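PDB 6P2I: glycerate dehydrogenase from Bacillus sp. 5mfcol3.1, which probably reduces acyclic imino acids to amino acids with NADPH, as a member of the D-isomer-specific 2-hydroxyacid dehydrogenase family. Local coordinates for residues H105-L110 with S138-K143; V184-L189 with I208-K213; A112-I117 with D221-N226. One frame throughout, in Å; residues are numbered along the deposited sequence.

All three contacts belong to the Rossmann-type cofactor-binding domain. Interactions 1 and 3 share helix 99-114 and lie about 8 Å apart, centre to centre. They touch where N114 ND2 comes within 2.8 Å of S138 O and where I225 CD1 packs 3.9 Å from L109 CB. The centre of interaction 2 is about 21 Å from that of interaction 1 and about 19 Å from that of interaction 3; L210 CD1 and L224 CD1, 4.1 Å apart, join it to the latter. It is also the contact beside the cofactor: the side chain of I209 is about 4 Å from bound NADP, that of F107 about 13 Å. Interactions 1 and 3 border the second subunit.

Interaction 1. Residues H105-L110 with S138-K143; sequences HVFALL and SEIRDK. With EDO (1,2-ethanediol), chain E.
I140 reaches F107 and L110 with two different branches. Its CD1 methyl comes up to the edge of the F107 ring, in the ring plane, 3.9 Å from CE2. Its CG2 branch packs against the leucine, with I140 CG2 3.9 Å from L110 CD2. That same leucine methyl also meets the longer branch, L110 CD2 lying 4.1 Å from I140 CD1. An isoleucine suits the place because it forks at CB. CG1 stands between the backbone N and the carbonyl carbon (chi1 72°) and carries CD1 out to the aromatic edge, while CG2 is left for the leucine. Both helical partners are buried.

I140 opens a type II turn that runs to K143, closed by K143 N to I140 O at 3.1 Å, and D142 takes the positive phi (73°) of its third position. The K143 side chain folds back over the turn: NZ gives a 2.8 Å hydrogen bond to E139 O, tilted 28° from the carbonyl plane, and a weak one to R141 O. The extended R141 side chain packs on Q100 of the second subunit and reaches an ethanediol, probably from the crystallisation liquor, though the very short NH1 to O2 approach is doubtful. With an alanine here, Q100 would probably lose that neighbour at the interface.

Further out, F164 lies almost parallel to the F107 ring, and V157 and I160 of helix 152-163 also touch it. In the second subunit E104 accepts from the amides of I140 and R141, and E281 forms a salt bridge with K143. The loop leading into strand 144-148 of a Rossmann-type domain is thus seated on helix 99-114 at the dimer interface.

Interaction 2. Residues V184-L189 with I208-K213; sequences VDITEL and IILTEK
In the Rossmann-type domain, beside the bound NADP, I186 from the first turn of helix 186-192 faces I209 and L210 in the loop before helix 212-215. A single methyl does the touching: I186 CD1 lies 4.0 Å from I209 CD1 and 4.1 Å from L210 CD2. Isoleucine suits the place because its longer branch ends in a methyl that can reach both loop side chains; CG1 anti to the backbone N (chi1 -170°) directs that branch across to the loop. I209 answers with its own long branch, the two side chains crossing at a slant. The contact is apolar and only partly buried.

Each segment carries the start of a helix, capped by a side chain. D185 is the N-cap of the first helix: its OD1 accepts from E188 N at 3.0 Å, nearly straight at 167° and close to the line of the C-O bond. A short carboxylate suits an amide that has no turn before it. T211 does the same for the second helix, its hydroxyl oxygen capping L214 N. Just before it, L210 centres an inverse gamma turn.

The side chain of I209 is about 4 Å from the bound NADP. On the sheet side, I186 and L210 rest on I148 of strand 144-148, while I186 also touches L171 of strand 167-171 and L214 of helix 212-215.

Interaction 3. Residues A112-I117 with D221-N226; sequences AVNRKI and DAVLIN
V113 and V223 form the close-fitting heart of this contact, the end of helix 99-114 lying against strand 223-226. V113 CG1 is 3.9 Å from V223 CG2 and 4.0 Å from V223 CG1, as the two side chains slide past each other in opposite directions. Valines suit both places: short and branched at CB, they allow the helix and strand to come near, with V113 and V223 CA atoms 7.6 Å apart. N114 crosses the same methyl, its OD1 3.4 Å from V223 CG2. The asparagine torsion is unusual (chi1 -110°) and brings OD1 over to the valine.

The fit is looser beyond these residues. I225 CD1 comes no nearer than 4.9 Å, to V113 CG2, although the isoleucine packs on V106 and L109 farther back in the helix. D221 and K116 are separate, partly exposed ends of the contact. At K116 the helix ends in a Schellman motif: K116 has positive phi, with K116 N bonded to V113 O and I117 N to A112 O. R115 turns to the second subunit, donating to the backbone oxygens of its A101 and A276.

The chemistry is thus dispersion between methyls, with one buried amide oxygen among them. R248 NH1 satisfies that oxygen, so N114 probably pays little for lying against a valine.

Interaction 1. Residues H105-L110 with S138-K143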
loop_
_atom_site.group_PDB
_atom_site.type_symbol
_atom_site.label_atom_id
_atom_site.label_comp_id
_atom_site.label_asym_id
_atom_site.label_seq_id
_atom_site.Cartn_x
_atom_site.Cartn_y
_atom_site.Cartn_z
ATOM N N HIS A 105 -0.532 6.865 3.986
ATOM C CA HIS A 105 0.868 6.464 3.966
ATOM C C HIS A 105 1.132 5.279 4.872
ATOM O O HIS A 105 2.025 4.471 4.584
ATOM C CB HIS A 105 1.753 7.639 4.391
ATOM C CG HIS A 105 3.163 7.525 3.928
ATOM N ND1 HIS A 105 3.544 7.804 2.632
ATOM C CD2 HIS A 105 4.298 7.201 4.593
ATOM C CE1 HIS A 105 4.854 7.666 2.523
ATOM N NE2 HIS A 105 5.335 7.293 3.696
ATOM N N VAL A 106 0.399 5.167 5.985
ATOM C CA VAL A 106 0.558 3.996 6.839
ATOM C C VAL A 106 0.308 2.727 6.031
ATOM O O VAL A 106 1.063 1.749 6.126
ATOM C CB VAL A 106 -0.396 4.072 8.047
ATOM C CG1 VAL A 106 -0.450 2.738 8.781
ATOM C CG2 VAL A 106 0.017 5.195 9.012
ATOM N N PHE A 107 -0.741 2.737 5.212
ATOM C CA PHE A 107 -1.045 1.560 4.405
ATOM C C PHE A 107 -0.075 1.417 3.242
ATOM O O PHE A 107 0.287 0.295 2.889
ATOM C CB PHE A 107 -2.504 1.609 3.941
ATOM C CG PHE A 107 -3.461 1.325 5.051
ATOM C CD1 PHE A 107 -3.880 2.337 5.909
ATOM C CD2 PHE A 107 -3.885 0.030 5.281
ATOM C CE1 PHE A 107 -4.724 2.063 6.957
ATOM C CE2 PHE A 107 -4.741 -0.254 6.336
ATOM C CZ PHE A 107 -5.166 0.757 7.167
ATOM N N ALA A 108 0.397 2.530 2.670
ATOM C CA ALA A 108 1.464 2.450 1.676
ATOM C C ALA A 108 2.678 1.725 2.243
ATOM O O ALA A 108 3.222 0.807 1.618
ATOM C CB ALA A 108 1.854 3.856 1.198
ATOM N N LEU A 109 3.114 2.119 3.443
ATOM C CA LEU A 109 4.274 1.483 4.055
ATOM C C LEU A 109 3.993 0.036 4.432
ATOM O O LEU A 109 4.836 -0.840 4.205
ATOM C CB LEU A 109 4.697 2.260 5.296
ATOM C CG LEU A 109 5.344 3.608 5.020
ATOM C CD1 LEU A 109 5.510 4.373 6.342
ATOM C CD2 LEU A 109 6.692 3.432 4.318
ATOM N N LEU A 110 2.829 -0.224 5.031
ATOM C CA LEU A 110 2.477 -1.574 5.454
ATOM C C LEU A 110 2.495 -2.538 4.278
ATOM O O LEU A 110 3.063 -3.627 4.366
ATOM C CB LEU A 110 1.098 -1.560 6.125
ATOM C CG LEU A 110 0.404 -2.896 6.411
ATOM C CD1 LEU A 110 1.249 -3.789 7.311
ATOM C CD2 LEU A 110 -0.966 -2.643 7.041
ATOM N N SER A 138 1.293 -11.984 4.120
ATOM C CA SER A 138 0.064 -12.102 4.887
ATOM C C SER A 138 -0.945 -11.087 4.375
ATOM O O SER A 138 -0.594 -9.930 4.096
ATOM C CB SER A 138 0.312 -11.870 6.382
ATOM O OG SER A 138 0.985 -12.965 6.962
ATOM N N GLU A 139 -2.193 -11.522 4.240
ATOM C CA GLU A 139 -3.275 -10.570 4.030
ATOM C C GLU A 139 -3.461 -9.753 5.295
ATOM O O GLU A 139 -3.321 -10.274 6.404
ATOM C CB GLU A 139 -4.577 -11.288 3.682
ATOM C CG GLU A 139 -4.524 -11.930 2.297
ATOM C CD GLU A 139 -5.575 -13.001 2.062
ATOM O OE1 GLU A 139 -5.383 -13.791 1.114
ATOM O OE2 GLU A 139 -6.595 -13.065 2.797
ATOM N N ILE A 140 -3.766 -8.463 5.132
ATOM C CA ILE A 140 -4.035 -7.656 6.319
ATOM C C ILE A 140 -5.476 -7.793 6.794
ATOM O O ILE A 140 -5.759 -7.505 7.967
ATOM C CB ILE A 140 -3.667 -6.172 6.101
ATOM C CG1 ILE A 140 -4.644 -5.436 5.167
ATOM C CG2 ILE A 140 -2.212 -6.044 5.626
ATOM C CD1 ILE A 140 -4.336 -3.875 5.092
ATOM N N ARG A 141 -6.393 -8.268 5.950
ATOM C CA ARG A 141 -7.754 -8.470 6.417
ATOM C C ARG A 141 -7.751 -9.457 7.580
ATOM O O ARG A 141 -7.010 -10.446 7.574
ATOM C CB ARG A 141 -8.647 -8.978 5.280
ATOM C CG ARG A 141 -10.065 -9.325 5.730
ATOM C CD ARG A 141 -10.922 -9.830 4.584
ATOM N NE ARG A 141 -12.220 -10.312 5.042
ATOM C CZ ARG A 141 -13.388 -9.845 4.615
ATOM N NH1 ARG A 141 -13.426 -8.890 3.699
ATOM N NH2 ARG A 141 -14.521 -10.345 5.090
ATOM N N ASP A 142 -8.547 -9.149 8.602
ATOM C CA ASP A 142 -8.759 -9.940 9.814
ATOM C C ASP A 142 -7.565 -9.908 10.759
ATOM O O ASP A 142 -7.614 -10.570 11.811
ATOM C CB ASP A 142 -9.126 -11.407 9.514
ATOM C CG ASP A 142 -10.543 -11.557 9.008
ATOM O OD1 ASP A 142 -11.373 -10.669 9.305
ATOM O OD2 ASP A 142 -10.828 -12.560 8.317
ATOM N N LYS A 143 -6.506 -9.161 10.442
ATOM C CA LYS A 143 -5.394 -9.034 11.368
ATOM C C LYS A 143 -5.690 -7.941 12.383
ATOM O O LYS A 143 -6.603 -7.130 12.218
ATOM C CB LYS A 143 -4.097 -8.713 10.626
ATOM C CG LYS A 143 -3.729 -9.764 9.580
ATOM C CD LYS A 143 -3.376 -11.087 10.229
ATOM C CE LYS A 143 -3.052 -12.140 9.176
ATOM N NZ LYS A 143 -4.179 -12.301 8.210
HETATM C C1 EDO E . -12.125 -6.093 2.660
HETATM O O1 EDO E . -10.759 -6.377 2.979
HETATM C C2 EDO E . -12.501 -6.775 1.349
HETATM O O2 EDO E . -12.576 -8.190 1.565
#

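Interaction 2. Residues V184-L189 with I208-K213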
loop_
_atom_site.group_PDB
_atom_site.type_symbol
_atom_site.label_atom_id
_atom_site.label_comp_id
_atom_site.label_asym_id
_atom_site.label_seq_id
_atom_site.Cartn_x
_atom_site.Cartn_y
_atom_site.Cartn_z
ATOM N N VAL A 184 -6.450 -0.769 25.038
ATOM C CA VAL A 184 -5.652 -1.692 25.838
ATOM C C VAL A 184 -4.431 -0.937 26.351
ATOM O O VAL A 184 -4.134 0.171 25.900
ATOM C CB VAL A 184 -5.211 -2.921 25.016
ATOM C CG1 VAL A 184 -6.431 -3.669 24.473
ATOM C CG2 VAL A 184 -4.311 -2.482 23.872
ATOM N N ASP A 185 -3.704 -1.551 27.290
ATOM C CA ASP A 185 -2.422 -0.967 27.668
ATOM C C ASP A 185 -1.336 -1.372 26.661
ATOM O O ASP A 185 -1.554 -2.206 25.772
ATOM C CB ASP A 185 -2.060 -1.324 29.122
ATOM C CG ASP A 185 -1.610 -2.777 29.323
ATOM O OD1 ASP A 185 -1.591 -3.587 28.380
ATOM O OD2 ASP A 185 -1.276 -3.115 30.478
ATOM N N ILE A 186 -0.160 -0.744 26.781
ATOM C CA ILE A 186 0.843 -0.866 25.720
ATOM C C ILE A 186 1.442 -2.270 25.689
ATOM O O ILE A 186 1.821 -2.766 24.617
ATOM C CB ILE A 186 1.931 0.217 25.872
ATOM C CG1 ILE A 186 2.838 0.248 24.643
ATOM C CG2 ILE A 186 2.757 0.009 27.154
ATOM C CD1 ILE A 186 3.338 1.650 24.287
ATOM N N THR A 187 1.533 -2.932 26.844
ATOM C CA THR A 187 2.054 -4.293 26.880
ATOM C C THR A 187 1.158 -5.230 26.082
ATOM O O THR A 187 1.636 -5.993 25.232
ATOM C CB THR A 187 2.183 -4.769 28.329
ATOM O OG1 THR A 187 3.180 -3.989 29.000
ATOM C CG2 THR A 187 2.574 -6.239 28.389
ATOM N N GLU A 188 -0.153 -5.177 26.332
ATOM C CA GLU A 188 -1.070 -5.987 25.537
ATOM C C GLU A 188 -1.027 -5.587 24.071
ATOM O O GLU A 188 -1.064 -6.449 23.188
ATOM C CB GLU A 188 -2.497 -5.881 26.067
ATOM C CG GLU A 188 -3.442 -6.792 25.302
ATOM C CD GLU A 188 -4.834 -6.838 25.879
ATOM O OE1 GLU A 188 -5.098 -6.118 26.865
ATOM O OE2 GLU A 188 -5.666 -7.602 25.342
ATOM N N LEU A 189 -0.942 -4.285 23.784
ATOM C CA LEU A 189 -0.881 -3.874 22.386
ATOM C C LEU A 189 0.318 -4.500 21.686
ATOM O O LEU A 189 0.190 -5.026 20.572
ATOM C CB LEU A 189 -0.814 -2.353 22.274
ATOM C CG LEU A 189 -1.001 -1.768 20.873
ATOM C CD1 LEU A 189 -1.685 -0.408 20.973
ATOM C CD2 LEU A 189 0.328 -1.655 20.079
ATOM N N ILE A 208 11.170 7.521 23.522
ATOM C CA ILE A 208 11.529 6.125 23.765
ATOM C C ILE A 208 10.385 5.400 24.465
ATOM O O ILE A 208 10.607 4.617 25.399
ATOM C CB ILE A 208 12.830 5.998 24.581
ATOM C CG1 ILE A 208 13.827 7.093 24.205
ATOM C CG2 ILE A 208 13.467 4.628 24.352
ATOM C CD1 ILE A 208 14.454 6.893 22.845
ATOM N N ILE A 209 9.151 5.664 24.033
ATOM C CA ILE A 209 8.027 4.931 24.604
ATOM C C ILE A 209 8.091 3.462 24.201
ATOM O O ILE A 209 7.685 2.583 24.972
ATOM C CB ILE A 209 6.688 5.581 24.205
ATOM C CG1 ILE A 209 5.554 5.035 25.079
ATOM C CG2 ILE A 209 6.398 5.387 22.719
ATOM C CD1 ILE A 209 4.174 5.545 24.700
ATOM N N LEU A 210 8.627 3.165 23.016
ATOM C CA LEU A 210 8.846 1.777 22.595
ATOM C C LEU A 210 10.236 1.376 23.074
ATOM O O LEU A 210 11.236 1.532 22.373
ATOM C CB LEU A 210 8.692 1.625 21.087
ATOM C CG LEU A 210 7.268 1.686 20.530
ATOM C CD1 LEU A 210 7.214 1.104 19.122
ATOM C CD2 LEU A 210 6.293 0.976 21.454
ATOM N N THR A 211 10.290 0.863 24.296
ATOM C CA THR A 211 11.532 0.426 24.912
ATOM C C THR A 211 12.012 -0.885 24.292
ATOM O O THR A 211 11.280 -1.574 23.571
ATOM C CB THR A 211 11.324 0.246 26.411
ATOM O OG1 THR A 211 10.305 -0.739 26.612
ATOM C CG2 THR A 211 10.867 1.551 27.036
ATOM N N GLU A 212 13.268 -1.232 24.593
ATOM C CA GLU A 212 13.781 -2.542 24.202
ATOM C C GLU A 212 12.884 -3.656 24.729
ATOM O O GLU A 212 12.586 -4.617 24.009
ATOM C CB GLU A 212 15.214 -2.731 24.709
ATOM C CG GLU A 212 15.815 -4.084 24.340
ATOM C CD GLU A 212 17.227 -4.266 24.858
ATOM O OE1 GLU A 212 17.781 -3.312 25.440
ATOM O OE2 GLU A 212 17.782 -5.369 24.684
ATOM N N LYS A 213 12.442 -3.539 25.985
ATOM C CA LYS A 213 11.572 -4.558 26.570
ATOM C C LYS A 213 10.266 -4.684 25.793
ATOM O O LYS A 213 9.845 -5.791 25.436
ATOM C CB LYS A 213 11.291 -4.228 28.037
ATOM C CG LYS A 213 10.513 -5.301 28.783
#

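Interaction 3. Residues A112-I117 with D221-N226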
loop_
_atom_site.group_PDB
_atom_site.type_symbol
_atom_site.label_atom_id
_atom_site.label_comp_id
_atom_site.label_asym_id
_atom_site.label_seq_id
_atom_site.Cartn_x
_atom_site.Cartn_y
_atom_site.Cartn_z
ATOM N N ALA A 112 4.043 -2.049 1.358
ATOM C CA ALA A 112 5.400 -2.129 0.826
ATOM C C ALA A 112 6.245 -3.114 1.626
ATOM O O ALA A 112 7.048 -3.863 1.058
ATOM C CB ALA A 112 6.039 -0.735 0.826
ATOM N N VAL A 113 6.074 -3.133 2.951
ATOM C CA VAL A 113 6.772 -4.118 3.776
ATOM C C VAL A 113 6.214 -5.510 3.518
ATOM O O VAL A 113 6.964 -6.462 3.257
ATOM C CB VAL A 113 6.652 -3.752 5.266
ATOM C CG1 VAL A 113 7.206 -4.876 6.143
ATOM C CG2 VAL A 113 7.367 -2.425 5.574
ATOM N N ASN A 114 4.884 -5.645 3.593
ATOM C CA ASN A 114 4.261 -6.961 3.550
ATOM C C ASN A 114 4.532 -7.657 2.229
ATOM O O ASN A 114 4.772 -8.867 2.200
ATOM C CB ASN A 114 2.753 -6.837 3.775
ATOM C CG ASN A 114 2.327 -7.395 5.101
ATOM O OD1 ASN A 114 3.089 -7.360 6.070
ATOM N ND2 ASN A 114 1.110 -7.933 5.159
ATOM N N ARG A 115 4.497 -6.912 1.131
ATOM C CA ARG A 115 4.655 -7.491 -0.195
ATOM C C ARG A 115 6.097 -7.426 -0.677
ATOM O O ARG A 115 6.381 -7.864 -1.798
ATOM C CB ARG A 115 3.725 -6.775 -1.199
ATOM C CG ARG A 115 2.224 -6.784 -0.855
ATOM C CD ARG A 115 1.785 -8.204 -0.611
ATOM N NE ARG A 115 0.367 -8.399 -0.306
ATOM C CZ ARG A 115 -0.502 -9.007 -1.123
ATOM N NH1 ARG A 115 -0.139 -9.384 -2.331
ATOM N NH2 ARG A 115 -1.748 -9.221 -0.732
ATOM N N LYS A 116 7.010 -6.891 0.145
ATOM C CA LYS A 116 8.425 -6.754 -0.206
ATOM C C LYS A 116 8.576 -6.092 -1.566
ATOM O O LYS A 116 9.313 -6.558 -2.438
ATOM C CB LYS A 116 9.144 -8.106 -0.160
ATOM C CG LYS A 116 9.228 -8.713 1.234
ATOM C CD LYS A 116 10.072 -9.991 1.248
ATOM C CE LYS A 116 10.140 -10.587 2.648
ATOM N NZ LYS A 116 8.822 -11.118 3.105
ATOM N N ILE A 117 7.882 -4.958 -1.721
ATOM C CA ILE A 117 7.835 -4.254 -3.001
ATOM C C ILE A 117 9.237 -3.925 -3.507
ATOM O O ILE A 117 9.511 -4.021 -4.710
ATOM C CB ILE A 117 6.967 -2.988 -2.874
ATOM C CG1 ILE A 117 5.492 -3.371 -2.674
ATOM C CG2 ILE A 117 7.121 -2.101 -4.104
ATOM C CD1 ILE A 117 4.833 -4.002 -3.921
ATOM N N ASP A 221 6.062 -12.241 13.316
ATOM C CA ASP A 221 5.815 -11.727 11.972
ATOM C C ASP A 221 5.151 -10.350 12.005
ATOM O O ASP A 221 4.462 -9.965 11.057
ATOM C CB ASP A 221 4.984 -12.721 11.159
ATOM C CG ASP A 221 5.730 -14.017 10.883
ATOM N N ALA A 222 5.386 -9.587 13.074
ATOM C CA ALA A 222 4.794 -8.263 13.219
ATOM C C ALA A 222 5.407 -7.275 12.233
ATOM O O ALA A 222 6.550 -7.427 11.797
ATOM C CB ALA A 222 4.993 -7.744 14.645
ATOM N N VAL A 223 4.625 -6.252 11.880
ATOM C CA VAL A 223 5.099 -5.113 11.100
ATOM C C VAL A 223 4.902 -3.861 11.935
ATOM O O VAL A 223 3.811 -3.627 12.470
ATOM C CB VAL A 223 4.366 -4.976 9.752
ATOM C CG1 VAL A 223 4.740 -3.651 9.087
ATOM C CG2 VAL A 223 4.711 -6.156 8.837
ATOM N N LEU A 224 5.958 -3.064 12.048
ATOM C CA LEU A 224 5.938 -1.822 12.802
ATOM C C LEU A 224 5.985 -0.653 11.828
ATOM O O LEU A 224 6.842 -0.619 10.940
ATOM C CB LEU A 224 7.122 -1.767 13.763
ATOM C CG LEU A 224 7.338 -0.465 14.528
ATOM C CD1 LEU A 224 6.144 -0.151 15.401
ATOM C CD2 LEU A 224 8.629 -0.560 15.355
ATOM N N ILE A 225 5.050 0.282 11.977
ATOM C CA ILE A 225 4.964 1.475 11.137
ATOM C C ILE A 225 5.192 2.695 12.019
ATOM O O ILE A 225 4.554 2.830 13.067
ATOM C CB ILE A 225 3.601 1.575 10.422
ATOM C CG1 ILE A 225 3.287 0.293 9.624
ATOM C CG2 ILE A 225 3.560 2.823 9.537
ATOM C CD1 ILE A 225 4.273 0.026 8.485
ATOM N N ASN A 226 6.091 3.594 11.601
ATOM C CA ASN A 226 6.282 4.846 12.325
ATOM C C ASN A 226 6.222 6.025 11.356
ATOM O O ASN A 226 7.182 6.294 10.628
ATOM C CB ASN A 226 7.591 4.849 13.107
ATOM C CG ASN A 226 7.661 6.014 14.067
ATOM O OD1 ASN A 226 6.633 6.627 14.368
ATOM N ND2 ASN A 226 8.865 6.351 14.529
#